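Local atomic coordinates of methylornithine synthase PylB (Methanosarcina barkeri, PDB entry 3T7V), a protein that catalyses the radical isomerization of L-lysine to (3R)-3-methyl-D-ornithine, a step in pyrrolysine biosynthesis, using a [4Fe-4S] cluster and S-adenosylmethionine. Residues 108-113 with 142-147; 60-65 with 296-301; 131-136 with 159-164. All blocks are in the same frame, centred on the assembly; numbering follows the deposited sequence.

Contact 1: residues 108-113 with 142-147; sequences FHMVDL and PIMISP. With MD0 (5-amino-D-isoleucine), chain D.
Met-144 and Asp-112 sit level with each other on neighbouring strands, their CA atoms 4.5 Å apart, and both side chains rise to the face that carries the bound 5-amino-D-isoleucine. The thioether of Met-144 leans across the carboxylate, its SD 3.5 Å from Asp-112 OD2, while its CB meets SD of Met-110 at 3.9 Å. On the other face Leu-113 lays CD1 against CG2 of Ile-143, 3.7 Å away. Asp-112 has CG anti to its own N (chi1 178°), which brings OD1 to the hydroxyl of Ser-146: OG donates over 2.8 Å, on the syn side of the oxygen. OD2 is left for the ligand, whose NE donates to it and also to Ser-146 OG, each at 2.9 Å, so acid and hydroxyl hold one amino group between them. Replacing Asp-112 by an alanine would probably leave the ligand's NE without its carboxylate partner and the Ser-146 hydroxyl without its acceptor at OD1. Between the strands the backbones pair in parallel, from Val-111 N to Pro-142 O through to Ser-146 N on Leu-113 O. These are adjacent inner strands of the radical SAM TIM-barrel-type fold, with the pocket for the bound amino acid at their C-terminal ends.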
loop_
_atom_site.group_PDB
_atom_site.type_symbol
_atom_site.label_atom_id
_atom_site.label_comp_id
_atom_site.label_asym_id
_atom_site.label_seq_id
_atom_site.Cartn_x
_atom_site.Cartn_y
_atom_site.Cartn_z
ATOM N N PHE A 108 -16.326 -3.594 -2.961
ATOM C CA PHE A 108 -14.950 -3.771 -2.445
ATOM C C PHE A 108 -14.631 -5.217 -2.016
ATOM O O PHE A 108 -15.468 -5.973 -1.548
ATOM C CB PHE A 108 -14.712 -2.870 -1.205
ATOM C CG PHE A 108 -14.742 -1.416 -1.551
ATOM C CD1 PHE A 108 -13.622 -0.862 -2.186
ATOM C CD2 PHE A 108 -15.858 -0.609 -1.209
ATOM C CE1 PHE A 108 -13.579 0.487 -2.474
ATOM C CE2 PHE A 108 -15.832 0.749 -1.531
ATOM C CZ PHE A 108 -14.694 1.292 -2.148
ATOM N N HIS A 109 -13.373 -5.600 -2.266
ATOM C CA HIS A 109 -12.843 -6.880 -1.768
ATOM C C HIS A 109 -12.264 -6.828 -0.386
ATOM O O HIS A 109 -12.247 -7.850 0.309
ATOM C CB HIS A 109 -11.743 -7.438 -2.719
ATOM C CG HIS A 109 -12.242 -7.635 -4.103
ATOM N ND1 HIS A 109 -12.118 -6.660 -5.051
ATOM C CD2 HIS A 109 -12.917 -8.679 -4.686
ATOM C CE1 HIS A 109 -12.731 -7.061 -6.180
ATOM N NE2 HIS A 109 -13.212 -8.301 -5.961
ATOM N N MET A 110 -11.900 -5.628 0.081
ATOM C CA MET A 110 -11.218 -5.488 1.355
ATOM C C MET A 110 -11.374 -4.039 1.757
ATOM O O MET A 110 -11.580 -3.142 0.878
ATOM C CB MET A 110 -9.736 -5.845 1.190
ATOM C CG MET A 110 -8.968 -5.776 2.577
ATOM S SD MET A 110 -7.463 -6.794 2.579
ATOM C CE MET A 110 -6.576 -5.963 1.291
ATOM N N VAL A 111 -11.302 -3.763 3.061
ATOM C CA VAL A 111 -11.215 -2.375 3.581
ATOM C C VAL A 111 -9.942 -2.247 4.393
ATOM O O VAL A 111 -9.611 -3.178 5.141
ATOM C CB VAL A 111 -12.454 -2.017 4.410
ATOM C CG1 VAL A 111 -13.694 -2.033 3.579
ATOM C CG2 VAL A 111 -12.631 -2.907 5.628
ATOM N N ASP A 112 -9.225 -1.152 4.185
ATOM C CA ASP A 112 -7.980 -0.835 4.970
ATOM C C ASP A 112 -8.207 0.188 6.046
ATOM O O ASP A 112 -8.544 1.345 5.682
ATOM C CB ASP A 112 -6.880 -0.431 3.978
ATOM C CG ASP A 112 -5.590 -0.033 4.600
ATOM O OD1 ASP A 112 -5.382 -0.117 5.845
ATOM O OD2 ASP A 112 -4.664 0.386 3.816
ATOM N N LEU A 113 -8.226 -0.236 7.296
ATOM C CA LEU A 113 -8.491 0.692 8.443
ATOM C C LEU A 113 -7.092 1.184 8.875
ATOM O O LEU A 113 -6.252 0.399 9.349
ATOM C CB LEU A 113 -9.116 -0.087 9.623
ATOM C CG LEU A 113 -10.449 -0.737 9.306
ATOM C CD1 LEU A 113 -10.860 -1.555 10.513
ATOM C CD2 LEU A 113 -11.427 0.350 8.904
ATOM N N PRO A 142 -13.096 -8.895 4.317
ATOM C CA PRO A 142 -11.683 -8.861 4.754
ATOM C C PRO A 142 -11.222 -7.496 5.166
ATOM O O PRO A 142 -11.618 -6.480 4.538
ATOM C CB PRO A 142 -10.920 -9.307 3.489
ATOM C CG PRO A 142 -11.987 -10.133 2.734
ATOM C CD PRO A 142 -13.260 -9.370 2.955
ATOM N N ILE A 143 -10.506 -7.456 6.252
ATOM C CA ILE A 143 -10.010 -6.182 6.812
ATOM C C ILE A 143 -8.508 -6.160 6.810
ATOM O O ILE A 143 -7.838 -7.101 7.301
ATOM C CB ILE A 143 -10.475 -5.990 8.291
ATOM C CG1 ILE A 143 -11.962 -5.767 8.330
ATOM C CG2 ILE A 143 -9.770 -4.770 8.962
ATOM C CD1 ILE A 143 -12.465 -5.624 9.768
ATOM N N MET A 144 -7.953 -5.098 6.238
ATOM C CA MET A 144 -6.522 -4.798 6.364
ATOM C C MET A 144 -6.432 -3.759 7.474
ATOM O O MET A 144 -7.257 -2.837 7.528
ATOM C CB MET A 144 -6.001 -4.183 5.056
ATOM C CG MET A 144 -4.607 -3.564 5.218
ATOM S SD MET A 144 -4.058 -3.035 3.530
ATOM C CE MET A 144 -3.352 -4.532 3.045
ATOM N N ILE A 145 -5.519 -3.932 8.389
ATOM C CA ILE A 145 -5.230 -2.887 9.406
ATOM C C ILE A 145 -3.872 -2.311 9.139
ATOM O O ILE A 145 -2.879 -3.049 8.843
ATOM C CB ILE A 145 -5.399 -3.439 10.847
ATOM C CG1 ILE A 145 -4.456 -4.611 11.126
ATOM C CG2 ILE A 145 -6.863 -3.676 11.180
ATOM C CD1 ILE A 145 -4.405 -5.001 12.633
ATOM N N SER A 146 -3.773 -0.976 9.309
ATOM C CA SER A 146 -2.492 -0.277 9.229
ATOM C C SER A 146 -2.425 0.600 10.487
ATOM O O SER A 146 -2.720 1.795 10.414
ATOM C CB SER A 146 -2.451 0.603 7.955
ATOM O OG SER A 146 -2.745 -0.144 6.803
ATOM N N PRO A 147 -2.091 0.022 11.635
ATOM C CA PRO A 147 -2.208 0.723 12.901
ATOM C C PRO A 147 -0.886 1.267 13.404
ATOM O O PRO A 147 -0.841 1.759 14.554
ATOM C CB PRO A 147 -2.676 -0.415 13.829
ATOM C CG PRO A 147 -1.876 -1.605 13.333
ATOM C CD PRO A 147 -1.790 -1.441 11.805
HETATM C C MD0 D . -2.833 3.643 -0.151
HETATM N N MD0 D . -3.457 5.776 0.826
HETATM O O MD0 D . -3.163 2.453 -0.331
HETATM C CA MD0 D . -3.297 4.348 1.083
HETATM C CB MD0 D . -2.289 4.123 2.251
HETATM C CD MD0 D . -1.782 2.307 4.021
HETATM N NE MD0 D . -1.880 0.877 4.280
HETATM C CG MD0 D . -2.308 2.611 2.622
HETATM C CG2 MD0 D . -0.838 4.564 1.930
HETATM O OXT MD0 D . -2.134 4.278 -0.949
#

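Contact 2: residues 60-65 with 296-301; sequences FLNCFI and IVTSIL. With MD0 (5-amino-D-isoleucine), chain D.
Phe-64 reaches from its strand past Ser-299 to the bound 5-amino-D-isoleucine, and can be followed outward atom by atom. Its CB rests 3.7 Å from CA of Ser-299. With CG anti to the backbone N (chi1 -179°) and close to ligand CA and N, the ring is carried on to the ligand, whose CA stands 3.6 Å above one face, shifted toward the rim. CD1 and CE1 lie under the ligand's carbon chain, CE1 coming to 3.5 Å from its CB; CD2 and CE2 are nearer its N, the alpha-amino nitrogen, and CD2 also has CD2 of Leu-301 close to the ring plane at the edge. CZ, the tip, is near both ligand CB and ligand N.

The strands run parallel, one early in the chain and one late, as neighbours in the curved TIM-barrel-type sheet of this radical SAM enzyme, and a beta bulge interrupts their pairing: Leu-61 faces Val-297, but Cys-63 faces Ile-300. At the bulge Ser-299 has left-handed helical backbone angles (69°/27°), and a water accepts from its N at 2.9 Å while giving a weak bond to Asn-62 O. Regular pairing resumes where Phe-64 N donates to Ile-300 O. The two residues at the bulge grip opposite ends of the amino-acid group: Thr-298 OG1 donates to ligand O at 2.8 Å, and Ser-299 OG accepts from ligand N at 2.8 Å.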
loop_
_atom_site.group_PDB
_atom_site.type_symbol
_atom_site.label_atom_id
_atom_site.label_comp_id
_atom_site.label_asym_id
_atom_site.label_seq_id
_atom_site.Cartn_x
_atom_site.Cartn_y
_atom_site.Cartn_z
ATOM N N PHE A 60 -8.503 -6.486 -8.007
ATOM C CA PHE A 60 -9.060 -6.398 -6.655
ATOM C C PHE A 60 -9.190 -4.922 -6.266
ATOM O O PHE A 60 -8.458 -4.073 -6.814
ATOM C CB PHE A 60 -8.149 -7.150 -5.658
ATOM C CG PHE A 60 -7.981 -8.603 -5.970
ATOM C CD1 PHE A 60 -9.085 -9.427 -5.958
ATOM C CD2 PHE A 60 -6.739 -9.111 -6.295
ATOM C CE1 PHE A 60 -8.934 -10.803 -6.297
ATOM C CE2 PHE A 60 -6.560 -10.495 -6.548
ATOM C CZ PHE A 60 -7.677 -11.290 -6.550
ATOM N N LEU A 61 -10.111 -4.610 -5.367
ATOM C CA LEU A 61 -10.471 -3.216 -4.999
ATOM C C LEU A 61 -10.442 -3.066 -3.475
ATOM O O LEU A 61 -11.127 -3.809 -2.756
ATOM C CB LEU A 61 -11.848 -2.854 -5.503
ATOM C CG LEU A 61 -12.044 -3.040 -6.986
ATOM C CD1 LEU A 61 -13.534 -2.898 -7.373
ATOM C CD2 LEU A 61 -11.182 -2.043 -7.754
ATOM N N ASN A 62 -9.641 -2.120 -2.955
ATOM C CA ASN A 62 -9.465 -1.951 -1.472
ATOM C C ASN A 62 -9.890 -0.546 -1.115
ATOM O O ASN A 62 -9.364 0.461 -1.686
ATOM C CB ASN A 62 -7.956 -2.123 -1.181
ATOM C CG ASN A 62 -7.616 -2.293 0.300
ATOM O OD1 ASN A 62 -8.453 -2.520 1.133
ATOM N ND2 ASN A 62 -6.295 -2.280 0.575
ATOM N N CYS A 63 -10.858 -0.459 -0.215
ATOM C CA CYS A 63 -11.255 0.890 0.290
ATOM C C CYS A 63 -10.319 1.351 1.376
ATOM O O CYS A 63 -9.816 0.559 2.130
ATOM C CB CYS A 63 -12.613 0.742 0.865
ATOM S SG CYS A 63 -13.387 2.279 1.383
ATOM N N PHE A 64 -10.035 2.618 1.435
ATOM C CA PHE A 64 -9.114 3.154 2.435
ATOM C C PHE A 64 -9.883 4.022 3.407
ATOM O O PHE A 64 -10.486 5.052 3.018
ATOM C CB PHE A 64 -8.098 4.026 1.664
ATOM C CG PHE A 64 -7.053 4.632 2.583
ATOM C CD1 PHE A 64 -6.218 3.777 3.304
ATOM C CD2 PHE A 64 -6.913 6.005 2.743
ATOM C CE1 PHE A 64 -5.249 4.267 4.184
ATOM C CE2 PHE A 64 -5.932 6.515 3.631
ATOM C CZ PHE A 64 -5.131 5.644 4.336
ATOM N N ILE A 65 -9.835 3.668 4.673
ATOM C CA ILE A 65 -10.500 4.420 5.774
ATOM C C ILE A 65 -9.464 4.863 6.765
ATOM O O ILE A 65 -9.018 4.083 7.645
ATOM C CB ILE A 65 -11.564 3.575 6.481
ATOM C CG1 ILE A 65 -12.624 3.038 5.455
ATOM C CG2 ILE A 65 -12.265 4.430 7.570
ATOM C CD1 ILE A 65 -13.658 2.150 6.151
ATOM N N ILE A 296 -4.262 -4.770 -7.788
ATOM C CA ILE A 296 -5.234 -4.315 -6.781
ATOM C C ILE A 296 -5.206 -2.804 -6.741
ATOM O O ILE A 296 -4.129 -2.188 -6.710
ATOM C CB ILE A 296 -4.986 -4.994 -5.380
ATOM C CG1 ILE A 296 -5.948 -4.438 -4.314
ATOM C CG2 ILE A 296 -3.525 -4.829 -4.894
ATOM C CD1 ILE A 296 -5.941 -5.384 -3.085
ATOM N N VAL A 297 -6.346 -2.183 -6.683
ATOM C CA VAL A 297 -6.437 -0.716 -6.689
ATOM C C VAL A 297 -6.738 -0.315 -5.210
ATOM O O VAL A 297 -7.587 -0.933 -4.568
ATOM C CB VAL A 297 -7.540 -0.178 -7.582
ATOM C CG1 VAL A 297 -7.600 1.349 -7.565
ATOM C CG2 VAL A 297 -7.339 -0.629 -9.037
ATOM N N THR A 298 -5.897 0.613 -4.699
ATOM C CA THR A 298 -6.012 1.012 -3.307
ATOM C C THR A 298 -6.154 2.528 -3.222
ATOM O O THR A 298 -6.035 3.251 -4.213
ATOM C CB THR A 298 -4.769 0.571 -2.496
ATOM O OG1 THR A 298 -3.618 1.358 -2.880
ATOM C CG2 THR A 298 -4.477 -0.949 -2.658
ATOM N N SER A 299 -6.464 2.963 -2.006
ATOM C CA SER A 299 -6.675 4.400 -1.742
ATOM C C SER A 299 -7.966 4.889 -2.413
ATOM O O SER A 299 -8.126 6.064 -2.762
ATOM C CB SER A 299 -5.496 5.307 -2.098
ATOM O OG SER A 299 -5.397 6.367 -1.064
ATOM N N ILE A 300 -8.910 3.947 -2.582
ATOM C CA ILE A 300 -10.265 4.278 -3.039
ATOM C C ILE A 300 -10.989 4.762 -1.788
ATOM O O ILE A 300 -10.974 4.112 -0.760
ATOM C CB ILE A 300 -10.967 3.031 -3.606
ATOM C CG1 ILE A 300 -10.088 2.393 -4.710
ATOM C CG2 ILE A 300 -12.345 3.463 -4.099
ATOM C CD1 ILE A 300 -10.723 1.107 -5.248
ATOM N N LEU A 301 -11.656 5.897 -1.858
ATOM C CA LEU A 301 -12.360 6.376 -0.675
ATOM C C LEU A 301 -13.811 5.993 -0.687
ATOM O O LEU A 301 -14.414 5.791 -1.763
ATOM C CB LEU A 301 -12.275 7.900 -0.620
ATOM C CG LEU A 301 -10.824 8.408 -0.452
ATOM C CD1 LEU A 301 -10.727 9.938 -0.449
ATOM C CD2 LEU A 301 -10.139 7.937 0.828
HETATM C C MD0 D . -2.833 3.643 -0.151
HETATM N N MD0 D . -3.457 5.776 0.826
HETATM O O MD0 D . -3.163 2.453 -0.331
HETATM C CA MD0 D . -3.297 4.348 1.083
HETATM C CB MD0 D . -2.289 4.123 2.251
HETATM C CD MD0 D . -1.782 2.307 4.021
HETATM N NE MD0 D . -1.880 0.877 4.280
HETATM C CG MD0 D . -2.308 2.611 2.622
HETATM C CG2 MD0 D . -0.838 4.564 1.930
HETATM O OXT MD0 D . -2.134 4.278 -0.949
HETATM O O HOH W 1 -6.864 1.216 0.234
#

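Contact 3: residues 131-136 with 159-164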
loop_
_atom_site.group_PDB
_atom_site.type_symbol
_atom_site.label_atom_id
_atom_site.label_comp_id
_atom_site.label_asym_id
_atom_site.label_seq_id
_atom_site.Cartn_x
_atom_site.Cartn_y
_atom_site.Cartn_z
ATOM N N LEU A 131 -12.852 -1.263 17.725
ATOM C CA LEU A 131 -13.086 -0.674 16.375
ATOM C C LEU A 131 -13.013 -1.796 15.294
ATOM O O LEU A 131 -13.897 -1.889 14.381
ATOM C CB LEU A 131 -12.082 0.481 16.062
ATOM C CG LEU A 131 -12.309 1.199 14.738
ATOM C CD1 LEU A 131 -11.519 2.526 14.907
ATOM C CD2 LEU A 131 -11.741 0.389 13.638
ATOM N N VAL A 132 -12.018 -2.644 15.325
ATOM C CA VAL A 132 -12.009 -3.724 14.340
ATOM C C VAL A 132 -13.234 -4.635 14.452
ATOM O O VAL A 132 -13.834 -4.981 13.416
ATOM C CB VAL A 132 -10.710 -4.575 14.556
ATOM C CG1 VAL A 132 -10.703 -5.816 13.643
ATOM C CG2 VAL A 132 -9.456 -3.725 14.254
ATOM N N GLN A 133 -13.660 -4.937 15.680
ATOM C CA GLN A 133 -14.834 -5.800 15.871
ATOM C C GLN A 133 -16.053 -5.131 15.237
ATOM O O GLN A 133 -16.830 -5.794 14.553
ATOM C CB GLN A 133 -15.056 -6.002 17.363
ATOM C CG GLN A 133 -16.329 -6.843 17.649
ATOM C CD GLN A 133 -16.598 -7.032 19.122
ATOM O OE1 GLN A 133 -15.761 -6.794 19.942
ATOM N NE2 GLN A 133 -17.816 -7.392 19.463
ATOM N N ILE A 134 -16.271 -3.837 15.450
ATOM C CA ILE A 134 -17.444 -3.145 14.910
ATOM C C ILE A 134 -17.415 -3.117 13.439
ATOM O O ILE A 134 -18.450 -3.388 12.787
ATOM C CB ILE A 134 -17.589 -1.720 15.531
ATOM C CG1 ILE A 134 -18.020 -1.862 16.996
ATOM C CG2 ILE A 134 -18.581 -0.877 14.734
ATOM C CD1 ILE A 134 -17.811 -0.622 17.806
ATOM N N VAL A 135 -16.268 -2.771 12.844
ATOM C CA VAL A 135 -16.223 -2.785 11.392
ATOM C C VAL A 135 -16.443 -4.196 10.799
ATOM O O VAL A 135 -17.131 -4.362 9.775
ATOM C CB VAL A 135 -14.854 -2.209 10.901
ATOM C CG1 VAL A 135 -14.753 -2.343 9.366
ATOM C CG2 VAL A 135 -14.748 -0.714 11.358
ATOM N N LYS A 136 -15.887 -5.248 11.414
ATOM C CA LYS A 136 -16.064 -6.614 10.894
ATOM C C LYS A 136 -17.558 -6.973 11.022
ATOM O O LYS A 136 -18.126 -7.593 10.117
ATOM C CB LYS A 136 -15.206 -7.585 11.676
ATOM C CG LYS A 136 -15.103 -8.950 11.004
ATOM C CD LYS A 136 -14.164 -8.854 9.813
ATOM C CE LYS A 136 -13.982 -10.228 9.263
ATOM N NZ LYS A 136 -12.889 -10.152 8.188
ATOM N N ARG A 159 -6.711 -9.924 15.388
ATOM C CA ARG A 159 -6.873 -11.128 14.542
ATOM C C ARG A 159 -8.127 -11.887 14.952
ATOM O O ARG A 159 -8.958 -12.284 14.124
ATOM C CB ARG A 159 -5.626 -11.982 14.615
ATOM C CG ARG A 159 -5.753 -13.280 13.783
ATOM C CD ARG A 159 -5.897 -13.039 12.301
ATOM N NE ARG A 159 -6.025 -14.308 11.620
ATOM C CZ ARG A 159 -6.341 -14.422 10.336
ATOM N NH1 ARG A 159 -6.483 -13.335 9.573
ATOM N NH2 ARG A 159 -6.385 -15.622 9.805
ATOM N N GLU A 160 -8.305 -12.044 16.256
ATOM C CA GLU A 160 -9.494 -12.776 16.762
ATOM C C GLU A 160 -10.824 -12.067 16.438
ATOM O O GLU A 160 -11.834 -12.735 16.216
ATOM C CB GLU A 160 -9.290 -13.018 18.270
ATOM C CG GLU A 160 -10.310 -13.990 18.852
ATOM C CD GLU A 160 -10.329 -15.441 18.297
ATOM O OE1 GLU A 160 -9.327 -16.056 17.782
ATOM O OE2 GLU A 160 -11.419 -16.000 18.463
ATOM N N LYS A 161 -10.788 -10.716 16.300
ATOM C CA LYS A 161 -11.957 -9.927 15.901
ATOM C C LYS A 161 -12.207 -9.832 14.390
ATOM O O LYS A 161 -13.170 -9.251 13.978
ATOM C CB LYS A 161 -11.948 -8.494 16.465
ATOM C CG LYS A 161 -11.910 -8.445 17.978
ATOM C CD LYS A 161 -13.091 -9.160 18.602
ATOM C CE LYS A 161 -13.239 -8.641 20.041
ATOM N NZ LYS A 161 -14.346 -9.314 20.738
ATOM N N GLY A 162 -11.262 -10.343 13.598
ATOM C CA GLY A 162 -11.469 -10.500 12.136
ATOM C C GLY A 162 -10.520 -9.710 11.264
ATOM O O GLY A 162 -10.699 -9.675 10.041
ATOM N N ALA A 163 -9.451 -9.176 11.817
ATOM C CA ALA A 163 -8.454 -8.577 10.931
ATOM C C ALA A 163 -7.738 -9.667 10.096
ATOM O O ALA A 163 -7.354 -10.703 10.611
ATOM C CB ALA A 163 -7.445 -7.773 11.764
ATOM N N ASN A 164 -7.627 -9.426 8.791
ATOM C CA ASN A 164 -7.028 -10.377 7.881
ATOM C C ASN A 164 -5.625 -9.993 7.389
ATOM O O ASN A 164 -4.848 -10.921 7.079
ATOM C CB ASN A 164 -7.909 -10.499 6.620
ATOM C CG ASN A 164 -9.248 -11.083 6.944
ATOM O OD1 ASN A 164 -9.370 -12.327 7.100
ATOM N ND2 ASN A 164 -10.183 -10.242 7.154
#
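A turn at chi2 (75°), after CG leaves anti to the backbone N, sends the otherwise extended chain of Lys-136 across to Gly-162, and a bend of the opposite sense in Lys-161 (chi2 -59°) swings that chain over Gln-133. The methylenes of Lys-136 travel along the turn: CB passes 3.5 Å from Lys-161 O, CD and CE continue over Gly-162, and NZ donates to Gly-162 O at 2.9 Å, in the carbonyl plane and on a lone pair. The same ammonium also donates to Leu-141 O, so two backbone carbonyls hold it.

Gly-162 closes helix 152-160 with a Schellman motif at positive phi (118°), and a CB there would clash with Lys-136 CG and be jammed against the preceding carbonyl oxygen. Beside this, Val-132 puts CG1 4.2 Å from CB of Ala-163, where the chain heads into strand 163-167. Gln-133, extended beyond CG, lays its CB against CD of Lys-161; at the far end Lys-161 NZ reaches OE1 over 3.0 Å, a weak bond, while NE2 of the same amide is bonded to Glu-137.

Neighbouring outer helices of the barrel are thus joined where one ends. Since the Lys-136 ammonium is held by the carbonyls of Gly-162 and Leu-141, its position probably depends on the course of the turn, whereas the weak Lys-161 bond, between partly exposed side chains, is likely to be the looser one.

In the fold
From the N terminus, strand 58-68 comes first, and contact 2 pairs it with strand 296-300, closing a loop of 230 residues that encloses the other two contacts. Within it strand 110-115 follows, and contact 1 joins it to strand 143-146 around helix 126-139. That helix starts contact 3, which ends beyond strand 143-146, so contacts 1 and 3 cross. Contacts 1 and 2 meet directly, since Asp-112 N probably bonds to Cys-63 O, and both touch the ligand. Contact 3 packs helix 126-139 against the turn leading into strand 163-167 of the same sheet; its centre is about 18 Å from that of contact 2, yet Ile-143 O probably bonds to Asn-164 N, linking it to contact 1.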